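Local coordinates for protein DNA primase (Aquifex aeolicus, PDB 2AU3) that probably synthesizes the short RNA primers that DNA polymerase extends during DNA replication, as a bacterial primase of the DnaG family, at residues V224-K227 with G228-L231; G252-D255 with L256-F260; T276-Q279 with A280-L283; E364-T367 with R368-R371; G380-R383 with F384-S388. All coordinates share one frame; numbering follows the deposited sequence.

All five contacts are local, each within one turn or helix. Contacts 1 and 3 touch: the turn around 3-10 residues 227-229 hands carbonyl oxygens to the capped start of helix 277-284, so both are rich in backbone-to-side-chain hydrogen bonds. Contact 2, with its centre about 19 Å from that of contact 3, opens the first Toprim helix beside the predicted magnesium-binding acids and mixes buried leucines with aromatic rings and an arginine. Contacts 4 and 5 belong to the helical domain, on consecutive helices that meet through Phe-370 and Leu-386; contact 4 pairs exposed charges, and contact 5 lays an arginine over a buried leucine. Contact 1 is the surface contact of the set, while the others are partly buried.

Contact 1 of 5, residues V224-K227 with G228-L231; sequences VFKK and GENL
Lys-226 and Asn-230 meet across a tight 3-10 turn in the loop that leads into strand 231-232, an edge strand of the Toprim sheet. The carbonyl oxygen of Lys-226 is the hub. It accepts the backbone N-H of Glu-229 at 3.1 Å between Lys-226 O and Glu-229 N, with the donor standing well above the carbonyl plane. From the opposite face comes the side-chain amide of Asn-230, whose ND2 lies 2.8 Å from Lys-226 O. The oxygen is nearly in the plane of that amide, and the N-H points at it fairly straight (158°). Asparagine suits this place because its short amide can reach back over the turn while its NH2 has a second hydrogen to give. That one goes to a water 2.8 Å from Asn-230 ND2, which also donates to Val-224 O and accepts from Lys-226 N, so the buried amide is fixed against rotation. Outside the turn, the carbons of Lys-226 run alongside Glu-229, with Lys-226 CD 3.9 Å from Glu-229 OE2, a pairing of long polar chains fit for the exposed surface; their charged ends stay apart, Lys-226 NZ being 4.9 Å from Glu-229 OE2. Further out, Asp-221 receives the N-H of Lys-227, while Thr-276 OG1 bonds to Gly-228 O and Gln-279 NE2 to Lys-227 O.

Contact 2 of 5, residues G252-D255 with L256-F260; sequences GYFD and LLRLF
Arg-258 lays its aliphatic carbons over the ring of Phe-254, one helical turn earlier. CG of Arg-258 sits above one face, 4.0 Å from the centroid of the Phe-254 ring and 20° off its normal, a CH-pi contact. The two side chains run the same way, with the ring and guanidinium planes 52° apart. Arginine suits the place because its methylene groups can cover the ring while the polar end goes on to acids: NE makes a salt bridge with Asp-330, and NH1 makes one with Glu-262. Bends at chi2 and chi3 carry the guanidinium past the ring to them. Along the backbone the carbonyls are taken in order. Gly-252 O, at the N-cap, accepts from Leu-256 N at 3.2 Å, and Tyr-253 O takes Leu-257 N at 2.8 Å. Phe-254 O and Asp-255 O receive the N-H groups of Arg-258 and Leu-259 in turn. Asp-255 also looks back to the helix start, where its OD2 accepts a weak bond from Gly-252 N, 3.0 Å away. On another flank, Leu-257 CD1 lies 3.8 Å from Tyr-253 CD1, at the edge of the ring and close to its plane. Asp-255 lies beside Glu-251 and Asp-295, predicted magnesium ligands. These residues form the first crossover helix of the Toprim fold, joining strands 247-249 and 267-270 in a beta-alpha-beta unit next to the probable metal site.

Contact 3 of 5, residues T276-Q279 with A280-L283; sequences TQNQ and ANLL
Thr-276 O receives the N-H of Ala-280 at 2.9 Å, measured to Ala-280 N, closing the first turn of helix 277-284. The tight part is the inner side of this turn. There Gln-279 N donates to Thr-276 OG1 at 3.1 Å, and Thr-276 N donates in return to Gln-279 OE1 at 2.9 Å, reaching it from above the amide plane. Threonine suits the N-cap because its hydroxyl can accept an N-H of the first turn, and the same OG1 bonds to Gly-228 O. Glutamine is long enough to reach back, and its NE2 goes on to Lys-227 O, so the buried amide is used at both ends. Ala-280, small enough for close packing, presses against Leu-310 and Leu-311 of helix 298-313, while Leu-283 turns to strands 231-232 and 267-270. The looser, more solvent-facing side holds Gln-277, Asn-278 and Asn-281. The side chains of Gln-277 and Asn-281 lie near each other there, and beneath them Asn-281 N is bonded nearly straight to Gln-277 O, 2.7 Å away. Reciprocal bonds between Thr-276 and Gln-279 make this a capping box, here starting a helix of the Toprim domain.

Contact 4 of 5, residues E364-T367 with R368-R371; sequences EEKT and REFR
The backbone from Glu-364 to Arg-371 is alpha-helix, in which the N-H groups of Glu-369, Phe-370 and Arg-371 each bond to the carbonyl four residues earlier, whereas the link from Arg-368 N to Glu-364 O is weak at 3.4 Å. On the outer surface the side chains of Glu-365 and Arg-368 travel side by side in the same direction. The carboxylate comes over a face of the guanidinium, with the two planes 62° apart. Glu-365 OE2 is 3.9 Å from Arg-368 NE, a long salt bridge in which no N-H points at the oxygen, so their charged ends are joined by electrostatic attraction alone. The bend of Glu-365 at chi2 (59°) turns its carboxylate along the helix toward the arginine. Such flexible, charged chains suit an exposed flank, where water can also solvate them.

This helix, 363-374, belongs to the helical domain of DnaG primase and packs against helices 351-358 and 380-394. Its inward side is apolar: Phe-370 stacks on Phe-390 and touches Leu-355, and Thr-367 lies against the same Phe-390. Threonine fits there because its methyl can face apolar neighbours while OG1 bonds to the carbonyl of Leu-363, a turn back in the same helix. Lys-366 and Glu-369 also pack on helix 351-358, both resting on Leu-355. NZ of Lys-366 bonds to Thr-358 and remains 4.8 Å from OE1 of Glu-369, opposite charges near each other but not in contact.

Contact 5 of 5, residues G380-R383 with F384-S388; sequences GVRR and FALAS
With CG trans to the backbone N (chi1 -180°) and the chain bent at chi2 (67°), the side chain of Arg-382 leaves its helix and turns along it toward Leu-386, one turn on. Leu-386 has CG opposite its own carbonyl carbon (chi1 -70°), which brings both methyl groups under the arginine. The two chains pass at a slant. Leu-386 CD2 sits over one face of the guanidinium, offset toward its rim, 3.5 Å from Arg-382 NH1, while Leu-386 CD1 lies 3.9 Å from Arg-382 CG. This is contact between a methyl and a flat cationic group, with no hydrogen bond in it. Arginine suits the exposed flank because its planar end can rest on a hydrocarbon while its edge remains able to meet polar partners; NH2 has a long, weak ion pair with Glu-317.

Leucine suits its own position for another reason: it is buried, packed against Phe-370 and Leu-374 of the preceding helix. Beneath the pair, Leu-386 N bonds to Arg-382 O at 3.0 Å. Arg-383 points elsewhere, its NE donating to Leu-374 O. Farther along, the hydroxyl of Ser-388 donates to Phe-384 O, 2.8 Å from Ser-388 OG, and Ser-388 N reaches the same oxygen at 2.7 Å from the opposite face of the carbonyl plane. Serine can thus turn its hydroxyl back onto its own helix. Ala-387 is small enough to fit against Leu-374 and Met-398. Helix 380-394 is thus an alpha-helix whose buried side, with Leu-386 and Ala-387, packs on helix 363-374 in the helical domain of DnaG primase.

Contact 1 of 5, residues V224-K227 with G228-L231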
loop_
_atom_site.group_PDB
_atom_site.type_symbol
_atom_site.label_atom_id
_atom_site.label_comp_id
_atom_site.label_asym_id
_atom_site.label_seq_id
_atom_site.Cartn_x
_atom_site.Cartn_y
_atom_site.Cartn_z
ATOM N N VAL A 224 0.741 -9.616 -13.367
ATOM C CA VAL A 224 1.059 -8.292 -12.826
ATOM C C VAL A 224 0.813 -8.195 -11.306
ATOM O O VAL A 224 1.493 -7.437 -10.616
ATOM C CB VAL A 224 0.308 -7.149 -13.607
ATOM C CG1 VAL A 224 -1.192 -7.072 -13.260
ATOM C CG2 VAL A 224 0.977 -5.791 -13.387
ATOM N N PHE A 225 -0.140 -8.984 -10.795
ATOM C CA PHE A 225 -0.589 -8.852 -9.405
ATOM C C PHE A 225 -0.445 -10.178 -8.617
ATOM O O PHE A 225 -1.086 -11.182 -8.938
ATOM C CB PHE A 225 -2.049 -8.351 -9.389
ATOM C CG PHE A 225 -2.628 -8.183 -8.008
ATOM C CD1 PHE A 225 -2.301 -7.082 -7.241
ATOM C CD2 PHE A 225 -3.494 -9.137 -7.478
ATOM C CE1 PHE A 225 -2.822 -6.935 -5.945
ATOM C CE2 PHE A 225 -4.017 -9.002 -6.209
ATOM C CZ PHE A 225 -3.695 -7.901 -5.441
ATOM N N LYS A 226 0.410 -10.185 -7.595
ATOM C CA LYS A 226 0.463 -11.326 -6.679
ATOM C C LYS A 226 0.261 -10.834 -5.252
ATOM O O LYS A 226 1.139 -10.159 -4.697
ATOM C CB LYS A 226 1.790 -12.083 -6.812
ATOM C CG LYS A 226 2.298 -12.275 -8.270
ATOM C CD LYS A 226 2.314 -13.741 -8.671
ATOM C CE LYS A 226 2.707 -13.948 -10.157
ATOM N NZ LYS A 226 3.992 -13.301 -10.556
ATOM N N LYS A 227 -0.897 -11.156 -4.673
ATOM C CA LYS A 227 -1.266 -10.605 -3.365
ATOM C C LYS A 227 -0.271 -11.010 -2.284
ATOM O O LYS A 227 0.107 -10.191 -1.456
ATOM C CB LYS A 227 -2.731 -10.917 -2.976
ATOM C CG LYS A 227 -3.029 -12.352 -2.552
ATOM C CD LYS A 227 -4.487 -12.731 -2.795
ATOM C CE LYS A 227 -5.378 -12.428 -1.596
ATOM N NZ LYS A 227 -6.859 -12.552 -1.928
ATOM N N GLY A 228 0.211 -12.248 -2.354
ATOM C CA GLY A 228 1.123 -12.794 -1.363
ATOM C C GLY A 228 2.528 -12.218 -1.379
ATOM O O GLY A 228 3.310 -12.524 -0.493
ATOM N N GLU A 229 2.834 -11.367 -2.358
ATOM C CA GLU A 229 4.191 -10.845 -2.553
ATOM C C GLU A 229 4.302 -9.315 -2.386
ATOM O O GLU A 229 5.391 -8.735 -2.537
ATOM C CB GLU A 229 4.689 -11.262 -3.935
ATOM C CG GLU A 229 4.750 -12.786 -4.109
ATOM C CD GLU A 229 5.353 -13.205 -5.438
ATOM O OE1 GLU A 229 6.150 -12.423 -6.015
ATOM O OE2 GLU A 229 5.025 -14.316 -5.907
ATOM N N ASN A 230 3.175 -8.679 -2.070
ATOM C CA ASN A 230 3.093 -7.220 -1.943
ATOM C C ASN A 230 2.530 -6.787 -0.588
ATOM O O ASN A 230 1.758 -7.521 0.027
ATOM C CB ASN A 230 2.224 -6.647 -3.069
ATOM C CG ASN A 230 2.900 -6.724 -4.426
ATOM O OD1 ASN A 230 3.698 -5.860 -4.765
ATOM N ND2 ASN A 230 2.601 -7.780 -5.198
ATOM N N LEU A 231 2.905 -5.593 -0.134
ATOM C CA LEU A 231 2.324 -5.045 1.082
ATOM C C LEU A 231 1.612 -3.750 0.765
ATOM O O LEU A 231 2.199 -2.841 0.151
ATOM C CB LEU A 231 3.394 -4.790 2.170
ATOM C CG LEU A 231 3.938 -6.017 2.911
ATOM C CD1 LEU A 231 5.273 -5.694 3.555
ATOM C CD2 LEU A 231 2.944 -6.514 3.954
HETATM O O HOH W 1 2.723 -8.410 -7.913
#

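Contact 2 of 5, residues G252-D255 with L256-F260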
loop_
_atom_site.group_PDB
_atom_site.type_symbol
_atom_site.label_atom_id
_atom_site.label_comp_id
_atom_site.label_asym_id
_atom_site.label_seq_id
_atom_site.Cartn_x
_atom_site.Cartn_y
_atom_site.Cartn_z
ATOM N N GLY A 252 -5.202 -4.703 7.932
ATOM C CA GLY A 252 -5.825 -4.440 6.644
ATOM C C GLY A 252 -5.750 -2.978 6.221
ATOM O O GLY A 252 -5.215 -2.146 6.961
ATOM N N TYR A 253 -6.313 -2.671 5.049
ATOM C CA TYR A 253 -6.175 -1.350 4.426
ATOM C C TYR A 253 -6.824 -0.235 5.267
ATOM O O TYR A 253 -6.308 0.879 5.313
ATOM C CB TYR A 253 -6.805 -1.360 3.016
ATOM C CG TYR A 253 -8.304 -1.345 3.041
ATOM C CD1 TYR A 253 -9.011 -0.142 3.004
ATOM C CD2 TYR A 253 -9.027 -2.532 3.148
ATOM C CE1 TYR A 253 -10.388 -0.122 3.072
ATOM C CE2 TYR A 253 -10.415 -2.522 3.211
ATOM C CZ TYR A 253 -11.085 -1.311 3.163
ATOM O OH TYR A 253 -12.457 -1.273 3.223
ATOM N N PHE A 254 -7.976 -0.524 5.871
ATOM C CA PHE A 254 -8.722 0.494 6.606
ATOM C C PHE A 254 -7.926 0.900 7.846
ATOM O O PHE A 254 -7.811 2.061 8.131
ATOM C CB PHE A 254 -10.145 0.003 6.981
ATOM C CG PHE A 254 -10.866 0.897 7.935
ATOM C CD1 PHE A 254 -11.416 2.102 7.507
ATOM C CD2 PHE A 254 -10.989 0.538 9.282
ATOM C CE1 PHE A 254 -12.075 2.936 8.393
ATOM C CE2 PHE A 254 -11.643 1.370 10.184
ATOM C CZ PHE A 254 -12.187 2.569 9.744
ATOM N N ASP A 255 -7.340 -0.055 8.556
ATOM C CA ASP A 255 -6.490 0.310 9.707
ATOM C C ASP A 255 -5.321 1.164 9.248
ATOM O O ASP A 255 -4.889 2.044 9.963
ATOM C CB ASP A 255 -5.923 -0.936 10.401
ATOM C CG ASP A 255 -6.940 -2.044 10.544
ATOM O OD1 ASP A 255 -7.775 -1.956 11.461
ATOM O OD2 ASP A 255 -6.968 -3.051 9.782
ATOM N N LEU A 256 -4.770 0.858 8.071
ATOM C CA LEU A 256 -3.609 1.583 7.620
ATOM C C LEU A 256 -4.022 3.016 7.274
ATOM O O LEU A 256 -3.356 3.978 7.661
ATOM C CB LEU A 256 -2.961 0.910 6.383
ATOM C CG LEU A 256 -1.636 1.537 5.893
ATOM C CD1 LEU A 256 -0.736 0.427 5.333
ATOM C CD2 LEU A 256 -1.822 2.636 4.830
ATOM N N LEU A 257 -5.132 3.143 6.535
ATOM C CA LEU A 257 -5.588 4.443 6.083
ATOM C C LEU A 257 -5.907 5.340 7.264
ATOM O O LEU A 257 -5.646 6.547 7.211
ATOM C CB LEU A 257 -6.798 4.291 5.187
ATOM C CG LEU A 257 -6.468 3.599 3.873
ATOM C CD1 LEU A 257 -7.725 3.414 3.064
ATOM C CD2 LEU A 257 -5.450 4.448 3.136
ATOM N N ARG A 258 -6.431 4.737 8.333
ATOM C CA ARG A 258 -6.729 5.443 9.570
ATOM C C ARG A 258 -5.477 5.931 10.271
ATOM O O ARG A 258 -5.426 7.075 10.689
ATOM C CB ARG A 258 -7.517 4.547 10.537
ATOM C CG ARG A 258 -8.989 4.440 10.195
ATOM C CD ARG A 258 -9.763 5.740 10.402
ATOM N NE ARG A 258 -10.012 5.942 11.824
ATOM C CZ ARG A 258 -9.667 7.024 12.511
ATOM N NH1 ARG A 258 -9.064 8.042 11.931
ATOM N NH2 ARG A 258 -9.934 7.091 13.791
ATOM N N LEU A 259 -4.489 5.053 10.450
ATOM C CA LEU A 259 -3.228 5.478 11.090
ATOM C C LEU A 259 -2.555 6.602 10.289
ATOM O O LEU A 259 -2.128 7.633 10.849
ATOM C CB LEU A 259 -2.293 4.268 11.292
ATOM C CG LEU A 259 -2.278 3.622 12.693
ATOM C CD1 LEU A 259 -3.619 2.980 13.036
ATOM C CD2 LEU A 259 -1.156 2.562 12.741
ATOM N N PHE A 260 -2.524 6.448 8.960
ATOM C CA PHE A 260 -1.991 7.503 8.067
ATOM C C PHE A 260 -2.803 8.811 8.201
ATOM O O PHE A 260 -2.231 9.901 8.171
ATOM C CB PHE A 260 -2.055 7.064 6.609
ATOM C CG PHE A 260 -0.735 6.924 5.966
ATOM C CD1 PHE A 260 -0.068 5.707 6.007
ATOM C CD2 PHE A 260 -0.143 7.996 5.333
ATOM C CE1 PHE A 260 1.175 5.589 5.416
ATOM C CE2 PHE A 260 1.091 7.871 4.734
ATOM C CZ PHE A 260 1.739 6.659 4.775
#

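Contact 3 of 5, residues T276-Q279 with A280-L283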
loop_
_atom_site.group_PDB
_atom_site.type_symbol
_atom_site.label_atom_id
_atom_site.label_comp_id
_atom_site.label_asym_id
_atom_site.label_seq_id
_atom_site.Cartn_x
_atom_site.Cartn_y
_atom_site.Cartn_z
ATOM N N THR A 276 2.038 -13.177 4.830
ATOM C CA THR A 276 2.732 -14.348 4.289
ATOM C C THR A 276 4.207 -14.206 4.529
ATOM O O THR A 276 4.692 -13.118 4.784
ATOM C CB THR A 276 2.515 -14.500 2.783
ATOM O OG1 THR A 276 3.210 -13.441 2.103
ATOM C CG2 THR A 276 1.016 -14.346 2.406
ATOM N N GLN A 277 4.938 -15.314 4.413
ATOM C CA GLN A 277 6.397 -15.268 4.461
ATOM C C GLN A 277 7.020 -14.317 3.422
ATOM O O GLN A 277 7.958 -13.558 3.748
ATOM C CB GLN A 277 6.982 -16.687 4.294
ATOM C CG GLN A 277 8.493 -16.754 4.600
ATOM C CD GLN A 277 8.801 -16.410 6.070
ATOM O OE1 GLN A 277 9.458 -15.407 6.375
ATOM N NE2 GLN A 277 8.347 -17.243 6.956
ATOM N N ASN A 278 6.530 -14.358 2.177
ATOM C CA ASN A 278 7.064 -13.448 1.159
ATOM C C ASN A 278 6.874 -11.994 1.595
ATOM O O ASN A 278 7.745 -11.188 1.374
ATOM C CB ASN A 278 6.430 -13.664 -0.230
ATOM C CG ASN A 278 6.973 -14.898 -0.932
ATOM O OD1 ASN A 278 8.038 -15.405 -0.577
ATOM N ND2 ASN A 278 6.232 -15.398 -1.935
ATOM N N GLN A 279 5.727 -11.670 2.201
ATOM C CA GLN A 279 5.500 -10.313 2.714
ATOM C C GLN A 279 6.442 -9.957 3.898
ATOM O O GLN A 279 6.959 -8.829 3.980
ATOM C CB GLN A 279 4.038 -10.116 3.133
ATOM C CG GLN A 279 3.053 -10.073 1.976
ATOM C CD GLN A 279 1.624 -10.357 2.414
ATOM O OE1 GLN A 279 1.362 -10.696 3.599
ATOM N NE2 GLN A 279 0.693 -10.257 1.473
ATOM N N ALA A 280 6.643 -10.912 4.812
ATOM C CA ALA A 280 7.592 -10.716 5.910
ATOM C C ALA A 280 9.034 -10.539 5.374
ATOM O O ALA A 280 9.742 -9.638 5.808
ATOM C CB ALA A 280 7.502 -11.837 6.912
ATOM N N ASN A 281 9.449 -11.390 4.433
ATOM C CA ASN A 281 10.731 -11.237 3.733
ATOM C C ASN A 281 10.841 -9.844 3.104
ATOM O O ASN A 281 11.845 -9.172 3.269
ATOM C CB ASN A 281 10.900 -12.285 2.613
ATOM C CG ASN A 281 11.056 -13.738 3.136
ATOM O OD1 ASN A 281 11.031 -14.677 2.354
ATOM N ND2 ASN A 281 11.186 -13.906 4.439
ATOM N N LEU A 282 9.822 -9.436 2.334
ATOM C CA LEU A 282 9.830 -8.116 1.707
ATOM C C LEU A 282 9.963 -7.004 2.762
ATOM O O LEU A 282 10.798 -6.094 2.637
ATOM C CB LEU A 282 8.576 -7.911 0.834
ATOM C CG LEU A 282 8.317 -6.484 0.315
ATOM C CD1 LEU A 282 9.373 -6.080 -0.768
ATOM C CD2 LEU A 282 6.871 -6.368 -0.253
ATOM N N LEU A 283 9.170 -7.084 3.825
ATOM C CA LEU A 283 9.266 -6.063 4.876
ATOM C C LEU A 283 10.687 -5.976 5.440
ATOM O O LEU A 283 11.192 -4.865 5.681
ATOM C CB LEU A 283 8.254 -6.334 6.005
ATOM C CG LEU A 283 8.056 -5.309 7.133
ATOM C CD1 LEU A 283 7.990 -3.859 6.627
ATOM C CD2 LEU A 283 6.775 -5.663 7.963
#

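Contact 4 of 5, residues E364-T367 with R368-R371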
loop_
_atom_site.group_PDB
_atom_site.type_symbol
_atom_site.label_atom_id
_atom_site.label_comp_id
_atom_site.label_asym_id
_atom_site.label_seq_id
_atom_site.Cartn_x
_atom_site.Cartn_y
_atom_site.Cartn_z
ATOM N N GLU A 364 5.016 -22.771 32.837
ATOM C CA GLU A 364 4.724 -23.870 31.917
ATOM C C GLU A 364 4.340 -23.381 30.527
ATOM O O GLU A 364 4.937 -23.783 29.538
ATOM C CB GLU A 364 3.599 -24.746 32.465
ATOM C CG GLU A 364 4.050 -25.749 33.510
ATOM C CD GLU A 364 4.983 -26.809 32.948
ATOM O OE1 GLU A 364 5.262 -26.783 31.714
ATOM O OE2 GLU A 364 5.434 -27.671 33.742
ATOM N N GLU A 365 3.332 -22.517 30.460
ATOM C CA GLU A 365 2.815 -22.059 29.177
ATOM C C GLU A 365 3.790 -21.092 28.525
ATOM O O GLU A 365 3.950 -21.097 27.317
ATOM C CB GLU A 365 1.435 -21.415 29.350
ATOM C CG GLU A 365 0.645 -21.216 28.058
ATOM C CD GLU A 365 0.369 -22.511 27.298
ATOM O OE1 GLU A 365 0.196 -23.576 27.950
ATOM O OE2 GLU A 365 0.314 -22.457 26.041
ATOM N N LYS A 366 4.459 -20.290 29.344
ATOM C CA LYS A 366 5.340 -19.238 28.847
ATOM C C LYS A 366 6.661 -19.810 28.332
ATOM O O LYS A 366 7.281 -19.252 27.421
ATOM C CB LYS A 366 5.596 -18.178 29.926
ATOM C CG LYS A 366 4.384 -17.280 30.259
ATOM C CD LYS A 366 4.225 -16.142 29.256
ATOM C CE LYS A 366 3.634 -14.910 29.890
ATOM N NZ LYS A 366 3.384 -13.846 28.881
ATOM N N THR A 367 7.097 -20.919 28.927
ATOM C CA THR A 367 8.283 -21.620 28.449
ATOM C C THR A 367 7.980 -22.195 27.074
ATOM O O THR A 367 8.821 -22.146 26.178
ATOM C CB THR A 367 8.681 -22.744 29.412
ATOM O OG1 THR A 367 9.214 -22.180 30.615
ATOM C CG2 THR A 367 9.856 -23.565 28.834
ATOM N N ARG A 368 6.768 -22.735 26.917
ATOM C CA ARG A 368 6.332 -23.311 25.648
ATOM C C ARG A 368 6.450 -22.288 24.527
ATOM O O ARG A 368 6.995 -22.583 23.458
ATOM C CB ARG A 368 4.876 -23.766 25.753
ATOM C CG ARG A 368 4.659 -25.178 25.289
ATOM C CD ARG A 368 3.535 -25.317 24.260
ATOM N NE ARG A 368 2.285 -25.683 24.914
ATOM C CZ ARG A 368 1.177 -26.044 24.289
ATOM N NH1 ARG A 368 1.112 -26.084 22.960
ATOM N NH2 ARG A 368 0.124 -26.360 25.011
ATOM N N GLU A 369 5.937 -21.082 24.796
ATOM C CA GLU A 369 5.910 -20.005 23.810
ATOM C C GLU A 369 7.323 -19.570 23.497
ATOM O O GLU A 369 7.712 -19.508 22.346
ATOM C CB GLU A 369 5.123 -18.805 24.343
ATOM C CG GLU A 369 3.633 -18.837 24.040
ATOM C CD GLU A 369 3.024 -17.435 23.985
ATOM O OE1 GLU A 369 3.179 -16.676 24.982
ATOM O OE2 GLU A 369 2.392 -17.099 22.952
ATOM N N PHE A 370 8.082 -19.292 24.547
ATOM C CA PHE A 370 9.476 -18.872 24.416
ATOM C C PHE A 370 10.301 -19.838 23.562
ATOM O O PHE A 370 10.976 -19.415 22.608
ATOM C CB PHE A 370 10.109 -18.730 25.790
ATOM C CG PHE A 370 11.496 -18.140 25.768
ATOM C CD1 PHE A 370 11.680 -16.765 25.770
ATOM C CD2 PHE A 370 12.619 -18.959 25.789
ATOM C CE1 PHE A 370 12.973 -16.221 25.769
ATOM C CE2 PHE A 370 13.901 -18.417 25.782
ATOM C CZ PHE A 370 14.071 -17.055 25.760
ATOM N N ARG A 371 10.241 -21.122 23.892
ATOM C CA ARG A 371 11.022 -22.105 23.157
ATOM C C ARG A 371 10.502 -22.251 21.731
ATOM O O ARG A 371 11.277 -22.428 20.820
ATOM C CB ARG A 371 11.087 -23.443 23.901
ATOM C CG ARG A 371 10.236 -24.545 23.328
ATOM C CD ARG A 371 10.023 -25.757 24.276
ATOM N NE ARG A 371 10.997 -26.817 24.027
ATOM C CZ ARG A 371 10.832 -28.092 24.361
ATOM N NH1 ARG A 371 9.725 -28.496 24.983
ATOM N NH2 ARG A 371 11.790 -28.969 24.088
#

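Contact 5 of 5, residues G380-R383 with F384-S388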
loop_
_atom_site.group_PDB
_atom_site.type_symbol
_atom_site.label_atom_id
_atom_site.label_comp_id
_atom_site.label_asym_id
_atom_site.label_seq_id
_atom_site.Cartn_x
_atom_site.Cartn_y
_atom_site.Cartn_z
ATOM N N GLY A 380 22.079 -17.648 15.654
ATOM C CA GLY A 380 22.394 -18.537 16.766
ATOM C C GLY A 380 23.033 -17.879 17.980
ATOM O O GLY A 380 22.783 -18.289 19.120
ATOM N N VAL A 381 23.829 -16.842 17.743
ATOM C CA VAL A 381 24.440 -16.083 18.833
ATOM C C VAL A 381 23.348 -15.422 19.692
ATOM O O VAL A 381 23.311 -15.603 20.913
ATOM C CB VAL A 381 25.472 -15.053 18.306
ATOM C CG1 VAL A 381 25.973 -14.160 19.431
ATOM C CG2 VAL A 381 26.652 -15.780 17.650
ATOM N N ARG A 382 22.445 -14.702 19.025
ATOM C CA ARG A 382 21.282 -14.101 19.668
ATOM C C ARG A 382 20.397 -15.177 20.293
ATOM O O ARG A 382 19.994 -15.057 21.467
ATOM C CB ARG A 382 20.476 -13.286 18.654
ATOM C CG ARG A 382 19.222 -12.603 19.233
ATOM C CD ARG A 382 19.522 -11.494 20.257
ATOM N NE ARG A 382 18.328 -10.744 20.655
ATOM C CZ ARG A 382 18.116 -10.274 21.881
ATOM N NH1 ARG A 382 19.008 -10.498 22.850
ATOM N NH2 ARG A 382 17.008 -9.597 22.150
ATOM N N ARG A 383 20.120 -16.234 19.525
ATOM C CA ARG A 383 19.336 -17.346 20.046
ATOM C C ARG A 383 19.865 -17.779 21.414
ATOM O O ARG A 383 19.105 -17.818 22.380
ATOM C CB ARG A 383 19.311 -18.518 19.073
ATOM C CG ARG A 383 18.290 -19.603 19.437
ATOM C CD ARG A 383 18.201 -20.745 18.449
ATOM N NE ARG A 383 16.965 -21.509 18.637
ATOM C CZ ARG A 383 16.903 -22.835 18.805
ATOM N NH1 ARG A 383 18.015 -23.565 18.805
ATOM N NH2 ARG A 383 15.730 -23.430 18.968
ATOM N N PHE A 384 21.177 -18.050 21.491
ATOM C CA PHE A 384 21.808 -18.571 22.700
ATOM C C PHE A 384 21.711 -17.635 23.909
ATOM O O PHE A 384 21.506 -18.084 25.047
ATOM C CB PHE A 384 23.283 -18.920 22.437
ATOM C CG PHE A 384 24.011 -19.393 23.656
ATOM C CD1 PHE A 384 23.992 -20.738 24.013
ATOM C CD2 PHE A 384 24.694 -18.490 24.464
ATOM C CE1 PHE A 384 24.666 -21.184 25.157
ATOM C CE2 PHE A 384 25.371 -18.915 25.607
ATOM C CZ PHE A 384 25.355 -20.277 25.952
ATOM N N ALA A 385 21.928 -16.346 23.657
ATOM C CA ALA A 385 21.862 -15.319 24.693
ATOM C C ALA A 385 20.467 -15.251 25.277
ATOM O O ALA A 385 20.297 -15.084 26.486
ATOM C CB ALA A 385 22.242 -13.978 24.119
ATOM N N LEU A 386 19.468 -15.394 24.406
ATOM C CA LEU A 386 18.084 -15.394 24.860
ATOM C C LEU A 386 17.811 -16.644 25.690
ATOM O O LEU A 386 17.227 -16.554 26.768
ATOM C CB LEU A 386 17.105 -15.252 23.678
ATOM C CG LEU A 386 17.103 -13.862 23.016
ATOM C CD1 LEU A 386 16.377 -13.864 21.646
ATOM C CD2 LEU A 386 16.534 -12.771 23.932
ATOM N N ALA A 387 18.276 -17.800 25.213
ATOM C CA ALA A 387 18.109 -19.035 25.961
ATOM C C ALA A 387 18.813 -18.929 27.311
ATOM O O ALA A 387 18.247 -19.296 28.329
ATOM C CB ALA A 387 18.624 -20.237 25.173
ATOM N N SER A 388 20.036 -18.394 27.313
ATOM C CA SER A 388 20.813 -18.267 28.544
ATOM C C SER A 388 20.090 -17.433 29.591
ATOM O O SER A 388 20.051 -17.809 30.754
ATOM C CB SER A 388 22.199 -17.678 28.265
ATOM O OG SER A 388 22.909 -18.512 27.385
#